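Local coordinates for DNA processing protein DprA (Streptococcus pneumoniae, PDB 3UQZ) that binds single-stranded DNA cooperatively, shields it from nucleases and helps load RecA onto it during natural transformation, at residues I146-H151 and K178-Y183. Residues are numbered along the deposited sequence; the frame is centred on the assembly and turned at random.
Sequences IDTAAH and KRLQDY. With SO4 (sulfate ion), chain E.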
loop_
_atom_site.group_PDB
_atom_site.type_symbol
_atom_site.label_atom_id
_atom_site.label_comp_id
_atom_site.label_asym_id
_atom_site.label_seq_id
_atom_site.Cartn_x
_atom_site.Cartn_y
_atom_site.Cartn_z
ATOM N N ILE A 146 -14.391 2.353 13.873
ATOM C CA ILE A 146 -14.478 1.588 12.618
ATOM C C ILE A 146 -15.592 0.534 12.622
ATOM O O ILE A 146 -16.344 0.455 11.648
ATOM C CB ILE A 146 -13.096 1.014 12.174
ATOM C CG1 ILE A 146 -12.030 2.132 11.946
ATOM C CG2 ILE A 146 -13.204 0.056 10.961
ATOM C CD1 ILE A 146 -12.248 3.100 10.737
ATOM N N ASP A 147 -15.705 -0.249 13.713
ATOM C CA ASP A 147 -16.721 -1.286 13.856
ATOM C C ASP A 147 -18.125 -0.695 13.712
ATOM O O ASP A 147 -18.907 -1.199 12.905
ATOM C CB ASP A 147 -16.568 -2.045 15.191
ATOM C CG ASP A 147 -15.384 -2.996 15.320
ATOM O OD1 ASP A 147 -14.359 -2.765 14.657
ATOM O OD2 ASP A 147 -15.464 -3.932 16.134
ATOM N N THR A 148 -18.416 0.409 14.425
ATOM C CA THR A 148 -19.718 1.091 14.359
ATOM C C THR A 148 -20.022 1.607 12.949
ATOM O O THR A 148 -21.147 1.443 12.464
ATOM C CB THR A 148 -19.812 2.174 15.442
ATOM O OG1 THR A 148 -19.570 1.560 16.710
ATOM C CG2 THR A 148 -21.159 2.874 15.463
ATOM N N ALA A 149 -19.016 2.194 12.290
ATOM C CA ALA A 149 -19.139 2.725 10.934
ATOM C C ALA A 149 -19.387 1.605 9.927
ATOM O O ALA A 149 -20.105 1.808 8.952
ATOM C CB ALA A 149 -17.889 3.498 10.563
ATOM N N ALA A 150 -18.815 0.411 10.189
ATOM C CA ALA A 150 -18.988 -0.783 9.367
ATOM C C ALA A 150 -20.451 -1.274 9.412
ATOM O O ALA A 150 -21.053 -1.516 8.362
ATOM C CB ALA A 150 -18.044 -1.877 9.830
ATOM N N HIS A 151 -21.021 -1.371 10.633
ATOM C CA HIS A 151 -22.387 -1.811 10.891
ATOM C C HIS A 151 -23.393 -0.838 10.289
ATOM O O HIS A 151 -24.264 -1.263 9.543
ATOM C CB HIS A 151 -22.628 -1.964 12.401
ATOM C CG HIS A 151 -21.957 -3.157 13.017
ATOM N ND1 HIS A 151 -21.130 -3.033 14.114
ATOM C CD2 HIS A 151 -22.056 -4.468 12.697
ATOM C CE1 HIS A 151 -20.751 -4.260 14.416
ATOM N NE2 HIS A 151 -21.273 -5.153 13.586
ATOM N N LYS A 178 -25.973 0.872 22.696
ATOM C CA LYS A 178 -27.117 0.062 23.124
ATOM C C LYS A 178 -28.180 -0.092 22.042
ATOM O O LYS A 178 -28.497 -1.224 21.684
ATOM C CB LYS A 178 -27.728 0.560 24.435
ATOM C CG LYS A 178 -28.866 -0.331 24.929
ATOM C CD LYS A 178 -29.628 0.266 26.090
ATOM C CE LYS A 178 -31.037 -0.262 26.190
ATOM N NZ LYS A 178 -31.084 -1.666 26.651
ATOM N N ARG A 179 -28.684 1.030 21.495
ATOM C CA ARG A 179 -29.722 1.048 20.456
ATOM C C ARG A 179 -29.344 0.262 19.220
ATOM O O ARG A 179 -30.198 -0.447 18.676
ATOM C CB ARG A 179 -30.154 2.489 20.086
ATOM C CG ARG A 179 -30.856 3.250 21.213
ATOM C CD ARG A 179 -32.337 3.015 21.225
ATOM N NE ARG A 179 -32.992 3.817 22.256
ATOM C CZ ARG A 179 -33.310 3.370 23.466
ATOM N NH1 ARG A 179 -33.032 2.122 23.819
ATOM N NH2 ARG A 179 -33.915 4.171 24.329
ATOM N N LEU A 180 -28.069 0.370 18.785
ATOM C CA LEU A 180 -27.525 -0.356 17.631
ATOM C C LEU A 180 -27.437 -1.860 17.926
ATOM O O LEU A 180 -27.796 -2.650 17.058
ATOM C CB LEU A 180 -26.162 0.226 17.206
ATOM C CG LEU A 180 -25.517 -0.302 15.914
ATOM C CD1 LEU A 180 -26.363 0.025 14.699
ATOM C CD2 LEU A 180 -24.140 0.272 15.741
ATOM N N GLN A 181 -27.015 -2.251 19.151
ATOM C CA GLN A 181 -26.932 -3.661 19.556
ATOM C C GLN A 181 -28.338 -4.271 19.614
ATOM O O GLN A 181 -28.543 -5.392 19.131
ATOM C CB GLN A 181 -26.205 -3.824 20.912
ATOM C CG GLN A 181 -25.887 -5.284 21.244
ATOM C CD GLN A 181 -25.132 -5.474 22.527
ATOM O OE1 GLN A 181 -24.097 -4.852 22.765
ATOM N NE2 GLN A 181 -25.623 -6.373 23.365
ATOM N N ASP A 182 -29.294 -3.523 20.200
ATOM C CA ASP A 182 -30.692 -3.932 20.319
ATOM C C ASP A 182 -31.315 -4.141 18.948
ATOM O O ASP A 182 -31.991 -5.154 18.752
ATOM C CB ASP A 182 -31.503 -2.903 21.123
ATOM C CG ASP A 182 -31.422 -3.057 22.629
ATOM O OD1 ASP A 182 -31.382 -4.215 23.110
ATOM O OD2 ASP A 182 -31.490 -2.031 23.330
ATOM N N TYR A 183 -31.057 -3.211 18.000
ATOM C CA TYR A 183 -31.582 -3.288 16.639
ATOM C C TYR A 183 -30.984 -4.449 15.863
ATOM O O TYR A 183 -31.730 -5.160 15.187
ATOM C CB TYR A 183 -31.419 -1.951 15.876
ATOM C CG TYR A 183 -31.845 -2.061 14.431
ATOM C CD1 TYR A 183 -33.187 -2.215 14.093
ATOM C CD2 TYR A 183 -30.902 -2.135 13.407
ATOM C CE1 TYR A 183 -33.582 -2.392 12.767
ATOM C CE2 TYR A 183 -31.285 -2.305 12.076
ATOM C CZ TYR A 183 -32.630 -2.414 11.759
ATOM O OH TYR A 183 -33.025 -2.605 10.457
HETATM S S SO4 E . -35.081 1.668 27.141
HETATM O O1 SO4 E . -34.291 0.716 26.334
HETATM O O2 SO4 E . -36.462 1.211 27.237
HETATM O O3 SO4 E . -34.521 1.749 28.486
HETATM O O4 SO4 E . -35.021 3.009 26.539
#
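L180 bridges the two helices with a single methyl: its CD2 lies 4.0 Å from CG2 of T148 and 4.3 Å from CB of H151, resting over the notch between these residues, three apart on one face of the helix. With CG anti to the backbone N (chi1 -173°) the side chain extends from its helix, and chi2 sets CD2 anti to CA, at the far end. T148 likewise has CG2 anti to its N, which offers the methyl to the leucine and leaves OG1 hydrogen-bonded to A143 O and N177 ND2. This apolar touch is the close part, yet slight: the segments bury about 103 Å² in all.

On the far, exposed side of helix 178-187, R179 reaches away from helix 146-157 and donates from NH1 and NH2 to O1 and O4 of one sulfate, probably from the crystallisation liquor. K178 NZ and D182 OD2, one turn along the same helix, form a 3.4 Å salt bridge with only a weak hydrogen bond.

In this Rossmann-like part of DprA, helix 146-157 packs against helix 119-130 and strand 137-140, H151 also touches strand 161-164, and helix 178-187 leads into strand 189-192, beside and parallel to 161-164.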